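Local coordinates for thioesterase domain-containing protein (PDB 1IXL) that is of unknown function but has a hot-dog fold and may hydrolyse acyl-CoA thioesters, at residues E25-E29 and K90-I94; E33-E37 and P80-G84; T51-D56 and V114-F119; A59-E65 and K101-V105. All coordinates share one frame; numbering follows the deposited sequence.

Contact 1 (E25-E29 and K90-I94); sequences EGYAE and KAKII
A28 and A91 face each other as an antiparallel hydrogen-bonded pair, and the two bonds between their backbones are the tight part of this contact. A91 N gives a nearly straight bond (177°) to A28 O at 2.9 Å, and A28 N answers with one to A91 O at 3.0 Å. Both methyl groups lie on the buried face of the sheet. The ladder runs on beyond the start of the strand, where I93 N reaches G26 O at 3.0 Å. G26 has positive phi (67°), a setting natural to glycine, and I93 CD1 rests 3.9 Å from G26 CA.

The opposite face, with Y27, E29, K90 and K92, is looser and nearer to solvent. Because Y27 CG stands anti to the backbone N (chi1 -179°), the ring is carried along the sheet in the same direction as the side chain of K90. Its CD1 comes 3.3 Å from A91 O, K92 CB meets the ring edge, and the hydroxyl OH lies 3.5 Å from K90 CD. In the ring plane that hydroxyl also turns to E29 OE2, though the modelled bond is so short that its length is doubtful. K90 NZ remains 4.5 Å from E29 OE2, too far for a salt bridge, and a water held by the carboxylate bonds it weakly; K90 also makes a cation-pi contact with Y108.

On the other edge of strand 27-33 lies strand 19-24, where the backbone of E29 is hydrogen-bonded to I21 and L22, while K90 and K92 pair with K106 and E104 of strand 100-109. Beneath, A28 touches L61, and A91 packs on A58 and A62 of helix 48-63.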
loop_
_atom_site.group_PDB
_atom_site.type_symbol
_atom_site.label_atom_id
_atom_site.label_comp_id
_atom_site.label_asym_id
_atom_site.label_seq_id
_atom_site.Cartn_x
_atom_site.Cartn_y
_atom_site.Cartn_z
ATOM N N GLU A 25 13.370 0.539 -7.831
ATOM C CA GLU A 25 14.182 0.525 -6.617
ATOM C C GLU A 25 13.696 1.537 -5.574
ATOM O O GLU A 25 13.651 2.745 -5.832
ATOM C CB GLU A 25 15.632 0.849 -6.963
ATOM C CG GLU A 25 16.550 1.037 -5.753
ATOM C CD GLU A 25 16.789 -0.246 -4.984
ATOM O OE1 GLU A 25 16.405 -1.325 -5.487
ATOM O OE2 GLU A 25 17.371 -0.169 -3.880
ATOM N N GLY A 26 13.309 1.018 -4.412
ATOM C CA GLY A 26 12.858 1.851 -3.309
ATOM C C GLY A 26 11.560 2.622 -3.461
ATOM O O GLY A 26 11.260 3.478 -2.620
ATOM N N TYR A 27 10.770 2.303 -4.485
ATOM C CA TYR A 27 9.529 3.043 -4.721
ATOM C C TYR A 27 8.487 2.228 -5.493
ATOM O O TYR A 27 8.817 1.445 -6.388
ATOM C CB TYR A 27 9.879 4.322 -5.486
ATOM C CG TYR A 27 8.718 5.243 -5.802
ATOM C CD1 TYR A 27 8.285 6.188 -4.876
ATOM C CD2 TYR A 27 8.036 5.148 -7.018
ATOM C CE1 TYR A 27 7.204 7.015 -5.142
ATOM C CE2 TYR A 27 6.942 5.978 -7.293
ATOM C CZ TYR A 27 6.539 6.906 -6.346
ATOM O OH TYR A 27 5.475 7.743 -6.597
ATOM N N ALA A 28 7.218 2.400 -5.138
ATOM C CA ALA A 28 6.158 1.675 -5.839
ATOM C C ALA A 28 4.849 2.449 -5.825
ATOM O O ALA A 28 4.611 3.270 -4.943
ATOM C CB ALA A 28 5.951 0.312 -5.224
ATOM N N GLU A 29 4.024 2.186 -6.835
ATOM C CA GLU A 29 2.726 2.820 -6.962
ATOM C C GLU A 29 1.717 1.732 -7.283
ATOM O O GLU A 29 1.954 0.873 -8.143
ATOM C CB GLU A 29 2.735 3.892 -8.059
ATOM C CG GLU A 29 3.616 5.097 -7.732
ATOM C CD GLU A 29 3.514 6.197 -8.775
ATOM O OE1 GLU A 29 2.735 6.027 -9.746
ATOM O OE2 GLU A 29 4.206 7.231 -8.618
ATOM N N LYS A 90 1.284 5.838 -3.268
ATOM C CA LYS A 90 2.677 6.053 -3.642
ATOM C C LYS A 90 3.542 5.817 -2.399
ATOM O O LYS A 90 3.449 6.544 -1.418
ATOM C CB LYS A 90 2.856 7.472 -4.202
ATOM C CG LYS A 90 1.976 7.681 -5.450
ATOM C CD LYS A 90 2.194 9.016 -6.152
ATOM C CE LYS A 90 1.102 9.207 -7.215
ATOM N NZ LYS A 90 1.257 10.526 -7.900
ATOM N N ALA A 91 4.376 4.782 -2.462
ATOM C CA ALA A 91 5.233 4.362 -1.346
ATOM C C ALA A 91 6.730 4.513 -1.616
ATOM O O ALA A 91 7.215 4.077 -2.647
ATOM C CB ALA A 91 4.931 2.902 -1.011
ATOM N N LYS A 92 7.460 5.130 -0.686
ATOM C CA LYS A 92 8.908 5.292 -0.855
ATOM C C LYS A 92 9.664 4.934 0.424
ATOM O O LYS A 92 9.248 5.302 1.517
ATOM C CB LYS A 92 9.260 6.727 -1.254
ATOM C CG LYS A 92 10.787 6.930 -1.431
ATOM C CD LYS A 92 11.141 8.277 -2.023
ATOM C CE LYS A 92 10.817 9.430 -1.091
ATOM N NZ LYS A 92 11.433 10.707 -1.599
ATOM N N ILE A 93 10.753 4.179 0.292
ATOM C CA ILE A 93 11.553 3.837 1.454
ATOM C C ILE A 93 12.212 5.152 1.862
ATOM O O ILE A 93 12.886 5.780 1.050
ATOM C CB ILE A 93 12.641 2.812 1.111
ATOM C CG1 ILE A 93 11.996 1.467 0.762
ATOM C CG2 ILE A 93 13.584 2.640 2.298
ATOM C CD1 ILE A 93 13.007 0.401 0.346
ATOM N N ILE A 94 11.984 5.598 3.095
ATOM C CA ILE A 94 12.584 6.855 3.531
ATOM C C ILE A 94 13.748 6.643 4.495
ATOM O O ILE A 94 14.511 7.577 4.773
ATOM C CB ILE A 94 11.554 7.822 4.184
ATOM C CG1 ILE A 94 10.843 7.140 5.361
ATOM C CG2 ILE A 94 10.557 8.314 3.130
ATOM C CD1 ILE A 94 10.069 8.127 6.242
HETATM O O HOH W 1 3.701 9.639 -9.975
#

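Contact 2 (E33-E37 and P80-G84); sequences ETIDE and PVKVG
At one end of the hot-dog fold two loops meet, one leaving strand 27-33 and the other leading into strand 86-97, and T34 is joined to G84 where they cross at nearly a right angle. The threonine hydroxyl carries most of the polar contact. With OG1 set between its own backbone N and carbonyl carbon (chi1 56°), T34 brings the oxygen to 2.9 Å from G84 N, but the bond is weak because the N-H points well off the line (128°). G84 N also makes a weak, long bond to T34 O at 3.5 Å, so one amide is shared between two oxygens of the same residue. The firmer partner of T34 OG1 is D85 O, just after G84. G84 itself has positive phi (106°), which suits a residue without a CB.

Van der Waals contacts surround this junction. V83 straddles the peptide link between I35 and D36 with its two methyls: CG2 touches I35 O at 3.5 Å, and CG1 approaches D36 N at 3.8 Å. T34 CG2 meets V81 CG1 at 4.0 Å. On the solvent side, a water donates to both E33 OE2 (2.8 Å) and G84 O (2.7 Å), bridging two acceptors that could not bond to each other directly.

D36 is engaged by a salt bridge to K39 in its own loop, and K82 N is held by the carboxylate of D85. T34 and V81 both reach L87 at the start of strand 86-97, while V81 and V83 pack on V46, in the loop that leads to helix 48-63.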
loop_
_atom_site.group_PDB
_atom_site.type_symbol
_atom_site.label_atom_id
_atom_site.label_comp_id
_atom_site.label_asym_id
_atom_site.label_seq_id
_atom_site.Cartn_x
_atom_site.Cartn_y
_atom_site.Cartn_z
ATOM N N GLU A 33 -9.533 0.755 -7.581
ATOM C CA GLU A 33 -10.850 1.298 -7.912
ATOM C C GLU A 33 -11.723 0.779 -6.769
ATOM O O GLU A 33 -11.833 -0.438 -6.571
ATOM C CB GLU A 33 -11.360 0.727 -9.244
ATOM C CG GLU A 33 -10.748 1.385 -10.477
ATOM C CD GLU A 33 -11.197 2.825 -10.647
ATOM O OE1 GLU A 33 -10.670 3.506 -11.560
ATOM O OE2 GLU A 33 -12.083 3.270 -9.871
ATOM N N THR A 34 -12.306 1.680 -5.992
ATOM C CA THR A 34 -13.144 1.227 -4.890
ATOM C C THR A 34 -14.472 0.692 -5.415
ATOM O O THR A 34 -15.014 1.218 -6.396
ATOM C CB THR A 34 -13.381 2.341 -3.869
ATOM O OG1 THR A 34 -13.957 3.484 -4.511
ATOM C CG2 THR A 34 -12.066 2.726 -3.212
ATOM N N ILE A 35 -14.971 -0.368 -4.777
ATOM C CA ILE A 35 -16.222 -1.008 -5.179
ATOM C C ILE A 35 -17.271 -1.005 -4.086
ATOM O O ILE A 35 -16.979 -0.748 -2.912
ATOM C CB ILE A 35 -16.014 -2.477 -5.641
ATOM C CG1 ILE A 35 -15.311 -3.281 -4.542
ATOM C CG2 ILE A 35 -15.213 -2.498 -6.937
ATOM C CD1 ILE A 35 -15.117 -4.764 -4.897
ATOM N N ASP A 36 -18.498 -1.321 -4.482
ATOM C CA ASP A 36 -19.628 -1.295 -3.570
ATOM C C ASP A 36 -19.517 -2.154 -2.304
ATOM O O ASP A 36 -20.043 -1.789 -1.256
ATOM C CB ASP A 36 -20.897 -1.644 -4.344
ATOM C CG ASP A 36 -22.139 -1.198 -3.629
ATOM O OD1 ASP A 36 -22.793 -2.033 -2.977
ATOM O OD2 ASP A 36 -22.439 0.009 -3.702
ATOM N N GLU A 37 -18.826 -3.285 -2.387
ATOM C CA GLU A 37 -18.687 -4.153 -1.223
ATOM C C GLU A 37 -17.833 -3.538 -0.116
ATOM O O GLU A 37 -17.882 -3.984 1.036
ATOM C CB GLU A 37 -18.091 -5.511 -1.634
ATOM C CG GLU A 37 -19.012 -6.345 -2.538
ATOM C CD GLU A 37 -18.875 -6.009 -4.020
ATOM O OE1 GLU A 37 -18.978 -4.824 -4.408
ATOM O OE2 GLU A 37 -18.658 -6.953 -4.804
ATOM N N PRO A 80 -12.368 11.463 3.575
ATOM C CA PRO A 80 -13.203 10.272 3.422
ATOM C C PRO A 80 -13.177 9.772 1.988
ATOM O O PRO A 80 -13.060 10.555 1.051
ATOM C CB PRO A 80 -14.586 10.766 3.851
ATOM C CG PRO A 80 -14.585 12.212 3.335
ATOM C CD PRO A 80 -13.199 12.671 3.777
ATOM N N VAL A 81 -13.274 8.459 1.811
ATOM C CA VAL A 81 -13.255 7.878 0.475
ATOM C C VAL A 81 -14.655 7.358 0.184
ATOM O O VAL A 81 -15.288 6.735 1.037
ATOM C CB VAL A 81 -12.214 6.708 0.389
ATOM C CG1 VAL A 81 -12.352 5.957 -0.933
ATOM C CG2 VAL A 81 -10.811 7.267 0.517
ATOM N N LYS A 82 -15.137 7.624 -1.024
ATOM C CA LYS A 82 -16.478 7.212 -1.417
ATOM C C LYS A 82 -16.425 6.152 -2.509
ATOM O O LYS A 82 -15.546 6.189 -3.360
ATOM C CB LYS A 82 -17.256 8.462 -1.883
ATOM C CG LYS A 82 -18.084 8.283 -3.131
ATOM C CD LYS A 82 -18.691 9.608 -3.610
ATOM C CE LYS A 82 -19.825 10.059 -2.714
ATOM N NZ LYS A 82 -20.950 9.074 -2.698
ATOM N N VAL A 83 -17.343 5.190 -2.482
ATOM C CA VAL A 83 -17.355 4.144 -3.513
ATOM C C VAL A 83 -17.332 4.811 -4.876
ATOM O O VAL A 83 -18.070 5.764 -5.109
ATOM C CB VAL A 83 -18.616 3.260 -3.434
ATOM C CG1 VAL A 83 -18.790 2.479 -4.743
ATOM C CG2 VAL A 83 -18.500 2.298 -2.263
ATOM N N GLY A 84 -16.485 4.311 -5.770
ATOM C CA GLY A 84 -16.369 4.919 -7.082
ATOM C C GLY A 84 -15.075 5.710 -7.196
ATOM O O GLY A 84 -14.623 6.002 -8.303
HETATM O O HOH W 2 -13.748 5.306 -10.750
#

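Contact 3 (T51-D56 and V114-F119); sequences TFGLAD and VLEGKF
T51 and A55, one helical turn apart, rest on L115 and F119, and in doing so seat helix 48-63 against strand 112-123, the packing of a central helix on an antiparallel sheet that defines the hot-dog fold. The segments cross at -48°, and the join is made chiefly by side chains.

The aliphatic contacts occupy the N-terminal part. T51 CG2 meets L115 CD1 at 3.9 Å, the two side chains lying antiparallel alongside one another, and it also approaches V114 CG2 at 4.2 Å. The other branch of the leucine, CD2, lies 4.0 Å from A55 CB, so the fork of L115 reaches both helix residues. V114 and L115 can both face the helix because they form a classic beta bulge opposite V107, at a corner in the chain.

Aromatic contacts take over at the C-terminal part. F119 CG is anti to the carbonyl carbon (chi1 -65°), which sends the ring towards the helix, and its CZ presses on A55 CB at 3.7 Å. F52 runs past it in the reverse direction; the rings are tilted by 42° with centroids 5.6 Å apart, an oblique pair that touches through F52 CE1 and F119 CE2 (3.9 Å).

Around this layer, L70 and V75 of strand 68-77 touch F119, and V105 and V107 of strand 100-109 touch A55, so the helix spans several strands.

The F119 ring also meets helix backbone: the carbonyl oxygen of A55 stands over one of its faces, and CE2 comes 3.8 Å from D56 CA.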
loop_
_atom_site.group_PDB
_atom_site.type_symbol
_atom_site.label_atom_id
_atom_site.label_comp_id
_atom_site.label_asym_id
_atom_site.label_seq_id
_atom_site.Cartn_x
_atom_site.Cartn_y
_atom_site.Cartn_z
ATOM N N THR A 51 -8.489 1.229 2.260
ATOM C CA THR A 51 -7.524 2.267 1.948
ATOM C C THR A 51 -6.188 1.917 2.595
ATOM O O THR A 51 -5.108 2.082 1.985
ATOM C CB THR A 51 -8.002 3.604 2.490
ATOM O OG1 THR A 51 -9.322 3.849 2.004
ATOM C CG2 THR A 51 -7.074 4.725 2.024
ATOM N N PHE A 52 -6.254 1.433 3.833
ATOM C CA PHE A 52 -5.038 1.016 4.546
ATOM C C PHE A 52 -4.408 -0.188 3.841
ATOM O O PHE A 52 -3.190 -0.252 3.687
ATOM C CB PHE A 52 -5.361 0.625 5.997
ATOM C CG PHE A 52 -4.168 0.067 6.766
ATOM C CD1 PHE A 52 -3.390 0.892 7.569
ATOM C CD2 PHE A 52 -3.831 -1.276 6.669
ATOM C CE1 PHE A 52 -2.278 0.377 8.273
ATOM C CE2 PHE A 52 -2.719 -1.813 7.363
ATOM C CZ PHE A 52 -1.942 -0.978 8.167
ATOM N N GLY A 53 -5.244 -1.140 3.419
ATOM C CA GLY A 53 -4.733 -2.324 2.755
ATOM C C GLY A 53 -3.981 -1.916 1.508
ATOM O O GLY A 53 -2.909 -2.436 1.218
ATOM N N LEU A 54 -4.558 -0.992 0.742
ATOM C CA LEU A 54 -3.869 -0.519 -0.460
ATOM C C LEU A 54 -2.522 0.107 -0.091
ATOM O O LEU A 54 -1.490 -0.194 -0.714
ATOM C CB LEU A 54 -4.731 0.504 -1.218
ATOM C CG LEU A 54 -4.015 1.418 -2.230
ATOM C CD1 LEU A 54 -3.457 0.600 -3.388
ATOM C CD2 LEU A 54 -4.997 2.456 -2.763
ATOM N N ALA A 55 -2.509 0.981 0.907
ATOM C CA ALA A 55 -1.234 1.605 1.295
ATOM C C ALA A 55 -0.200 0.572 1.781
ATOM O O ALA A 55 0.989 0.664 1.463
ATOM C CB ALA A 55 -1.468 2.662 2.381
ATOM N N ASP A 56 -0.669 -0.399 2.561
ATOM C CA ASP A 56 0.167 -1.488 3.115
ATOM C C ASP A 56 0.848 -2.241 1.950
ATOM O O ASP A 56 2.057 -2.481 1.958
ATOM C CB ASP A 56 -0.761 -2.431 3.921
ATOM C CG ASP A 56 -0.049 -3.662 4.505
ATOM O OD1 ASP A 56 1.123 -3.941 4.151
ATOM O OD2 ASP A 56 -0.704 -4.366 5.324
ATOM N N VAL A 114 -5.736 11.235 0.756
ATOM C CA VAL A 114 -6.818 10.681 1.567
ATOM C C VAL A 114 -6.236 9.894 2.749
ATOM O O VAL A 114 -6.931 9.621 3.721
ATOM C CB VAL A 114 -7.768 9.757 0.734
ATOM C CG1 VAL A 114 -8.382 10.553 -0.417
ATOM C CG2 VAL A 114 -7.010 8.531 0.195
ATOM N N LEU A 115 -4.962 9.511 2.644
ATOM C CA LEU A 115 -4.293 8.806 3.731
ATOM C C LEU A 115 -2.792 9.064 3.683
ATOM O O LEU A 115 -2.216 9.150 2.608
ATOM C CB LEU A 115 -4.536 7.282 3.649
ATOM C CG LEU A 115 -3.805 6.453 4.739
ATOM C CD1 LEU A 115 -4.636 5.220 5.082
ATOM C CD2 LEU A 115 -2.384 6.034 4.276
ATOM N N GLU A 116 -2.162 9.192 4.844
ATOM C CA GLU A 116 -0.712 9.361 4.890
ATOM C C GLU A 116 -0.225 8.492 6.036
ATOM O O GLU A 116 -0.868 8.405 7.092
ATOM C CB GLU A 116 -0.302 10.833 5.129
ATOM C CG GLU A 116 -1.017 11.505 6.308
ATOM C CD GLU A 116 -0.476 12.888 6.644
ATOM O OE1 GLU A 116 -0.162 13.647 5.701
ATOM O OE2 GLU A 116 -0.384 13.216 7.855
ATOM N N GLY A 117 0.912 7.841 5.850
ATOM C CA GLY A 117 1.387 7.006 6.933
ATOM C C GLY A 117 2.814 6.549 6.817
ATOM O O GLY A 117 3.426 6.690 5.760
ATOM N N LYS A 118 3.341 6.037 7.927
ATOM C CA LYS A 118 4.685 5.491 7.980
ATOM C C LYS A 118 4.505 3.998 8.214
ATOM O O LYS A 118 3.760 3.597 9.110
ATOM C CB LYS A 118 5.483 6.086 9.135
ATOM C CG LYS A 118 5.951 7.506 8.894
ATOM C CD LYS A 118 7.188 7.822 9.735
ATOM C CE LYS A 118 7.428 9.328 9.781
ATOM N NZ LYS A 118 6.875 9.996 8.564
ATOM N N PHE A 119 5.159 3.184 7.397
ATOM C CA PHE A 119 5.061 1.735 7.521
ATOM C C PHE A 119 6.454 1.170 7.832
ATOM O O PHE A 119 7.411 1.398 7.083
ATOM C CB PHE A 119 4.502 1.144 6.221
ATOM C CG PHE A 119 3.077 1.559 5.938
ATOM C CD1 PHE A 119 2.774 2.878 5.615
ATOM C CD2 PHE A 119 2.035 0.650 6.084
ATOM C CE1 PHE A 119 1.433 3.288 5.447
ATOM C CE2 PHE A 119 0.708 1.043 5.918
ATOM C CZ PHE A 119 0.407 2.355 5.603
#

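Contact 4 (A59-E65 and K101-V105); sequences AMLAVNE and KIVEV
The carbonyl oxygen of A59, a residue that packs on V103 and V105, accepts two weak backbone bonds, from A62 N at 3.1 Å and V63 N at 3.3 Å. One residue on, N64 N makes a sounder bond to M60 O at 2.8 Å, and N64 then leaves the helix with positive phi.

Across the interface the contact is mainly apolar. V103 fits between three helix residues: its CG1, anti to the backbone N (chi1 180°), lies 4.0 Å from both A59 CB and A62 CB, while its CG2 meets V63 CG2. V105 CG2 reaches A59 CB at 3.9 Å from farther along the strand. At the other end, the bent chain of K101 lays CB and CG against the methyls of V63. This brings NZ close to V63 CG1 and into a long salt bridge with E65 OE1 at 3.9 Å, the two side chains meeting at about a right angle.

The end of helix 48-63 is further tied to the N-terminal region, where N64 bonds to R7 and E5. Strand 100-109 lies between strands 86-97 and 112-123, and V105 touches A91 on one and F119 on the other.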
loop_
_atom_site.group_PDB
_atom_site.type_symbol
_atom_site.label_atom_id
_atom_site.label_comp_id
_atom_site.label_asym_id
_atom_site.label_seq_id
_atom_site.Cartn_x
_atom_site.Cartn_y
_atom_site.Cartn_z
ATOM N N ALA A 59 3.595 -0.303 0.231
ATOM C CA ALA A 59 4.768 -0.308 1.093
ATOM C C ALA A 59 5.565 -1.610 0.908
ATOM O O ALA A 59 6.795 -1.578 0.798
ATOM C CB ALA A 59 4.330 -0.143 2.564
HETATM N N MSE A 60 4.867 -2.742 0.848
HETATM C CA MSE A 60 5.527 -4.021 0.644
HETATM C C MSE A 60 6.251 -4.008 -0.709
HETATM O O MSE A 60 7.323 -4.605 -0.849
HETATM C CB MSE A 60 4.515 -5.179 0.662
HETATM C CG MSE A 60 3.727 -5.371 1.974
HETATM SE SE MSE A 60 4.732 -5.828 3.416
HETATM C CE MSE A 60 5.299 -4.378 3.847
ATOM N N LEU A 61 5.678 -3.343 -1.712
ATOM C CA LEU A 61 6.333 -3.305 -3.031
ATOM C C LEU A 61 7.444 -2.280 -3.118
ATOM O O LEU A 61 8.310 -2.383 -3.986
ATOM C CB LEU A 61 5.318 -3.093 -4.170
ATOM C CG LEU A 61 4.298 -4.239 -4.266
ATOM C CD1 LEU A 61 3.412 -4.092 -5.506
ATOM C CD2 LEU A 61 5.025 -5.559 -4.307
ATOM N N ALA A 62 7.435 -1.287 -2.236
ATOM C CA ALA A 62 8.516 -0.320 -2.244
ATOM C C ALA A 62 9.774 -1.056 -1.744
ATOM O O ALA A 62 10.894 -0.692 -2.103
ATOM C CB ALA A 62 8.189 0.871 -1.353
ATOM N N VAL A 63 9.595 -2.092 -0.924
ATOM C CA VAL A 63 10.754 -2.864 -0.439
ATOM C C VAL A 63 10.992 -3.985 -1.438
ATOM O O VAL A 63 12.124 -4.259 -1.821
ATOM C CB VAL A 63 10.505 -3.440 0.962
ATOM C CG1 VAL A 63 11.708 -4.300 1.403
ATOM C CG2 VAL A 63 10.273 -2.279 1.951
ATOM N N ASN A 64 9.909 -4.645 -1.831
ATOM C CA ASN A 64 9.935 -5.690 -2.844
ATOM C C ASN A 64 10.970 -6.787 -2.631
ATOM O O ASN A 64 11.738 -7.122 -3.531
ATOM C CB ASN A 64 10.136 -5.044 -4.223
ATOM C CG ASN A 64 9.837 -5.998 -5.369
ATOM O OD1 ASN A 64 8.949 -6.844 -5.270
ATOM N ND2 ASN A 64 10.576 -5.857 -6.476
ATOM N N GLU A 65 10.960 -7.351 -1.434
ATOM C CA GLU A 65 11.856 -8.432 -1.065
ATOM C C GLU A 65 10.883 -9.563 -0.755
ATOM O O GLU A 65 9.883 -9.338 -0.086
ATOM C CB GLU A 65 12.640 -8.024 0.177
ATOM C CG GLU A 65 14.020 -8.561 0.211
ATOM C CD GLU A 65 15.020 -7.627 -0.428
ATOM O OE1 GLU A 65 15.459 -6.675 0.262
ATOM O OE2 GLU A 65 15.358 -7.842 -1.614
ATOM N N LYS A 101 12.998 -1.448 7.242
ATOM C CA LYS A 101 12.815 -0.364 6.294
ATOM C C LYS A 101 11.638 0.519 6.721
ATOM O O LYS A 101 10.581 0.012 7.068
ATOM C CB LYS A 101 12.518 -0.952 4.916
ATOM C CG LYS A 101 13.457 -2.089 4.506
ATOM C CD LYS A 101 14.827 -1.554 4.122
ATOM C CE LYS A 101 15.741 -2.654 3.580
ATOM N NZ LYS A 101 15.124 -3.427 2.468
ATOM N N ILE A 102 11.829 1.832 6.724
ATOM C CA ILE A 102 10.737 2.740 7.074
ATOM C C ILE A 102 10.229 3.276 5.734
ATOM O O ILE A 102 10.980 3.858 4.959
ATOM C CB ILE A 102 11.214 3.891 7.973
ATOM C CG1 ILE A 102 11.710 3.329 9.307
ATOM C CG2 ILE A 102 10.071 4.860 8.240
ATOM C CD1 ILE A 102 12.349 4.389 10.230
ATOM N N VAL A 103 8.953 3.053 5.450
ATOM C CA VAL A 103 8.386 3.472 4.176
ATOM C C VAL A 103 7.277 4.479 4.408
ATOM O O VAL A 103 6.414 4.265 5.250
ATOM C CB VAL A 103 7.805 2.257 3.449
ATOM C CG1 VAL A 103 7.204 2.668 2.114
ATOM C CG2 VAL A 103 8.905 1.206 3.270
ATOM N N GLU A 104 7.313 5.587 3.685
ATOM C CA GLU A 104 6.265 6.580 3.828
ATOM C C GLU A 104 5.295 6.302 2.687
ATOM O O GLU A 104 5.714 5.987 1.571
ATOM C CB GLU A 104 6.835 7.997 3.705
ATOM C CG GLU A 104 5.765 9.082 3.747
ATOM C CD GLU A 104 6.352 10.479 3.840
ATOM O OE1 GLU A 104 7.277 10.782 3.048
ATOM O OE2 GLU A 104 5.887 11.267 4.699
ATOM N N VAL A 105 4.002 6.381 2.960
ATOM C CA VAL A 105 3.028 6.134 1.909
ATOM C C VAL A 105 1.955 7.211 1.964
ATOM O O VAL A 105 1.523 7.637 3.041
ATOM C CB VAL A 105 2.315 4.749 2.068
ATOM C CG1 VAL A 105 1.360 4.536 0.923
ATOM C CG2 VAL A 105 3.324 3.611 2.105
#

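In the fold
From the N terminus, the chain first lays down 25-29, which waits until 90-94 for its partner; contact 1 thus closes a long loop. Within that loop contact 2 closes a shorter one, joining 33-37 to 80-84 at the far end of the molecule. Helix 48-63 lies inside both loops, but its partners come after them, so contacts 3 and 4 each cross contacts 1 and 2. Contact 4, formed by the end of the helix with 101-105, lies within the span of contact 3, which ends at 114-119. Contacts 1, 4 and 3 follow one another across neighbouring strands, tying the sheet to its helix, and V81 links contact 2 to contact 3.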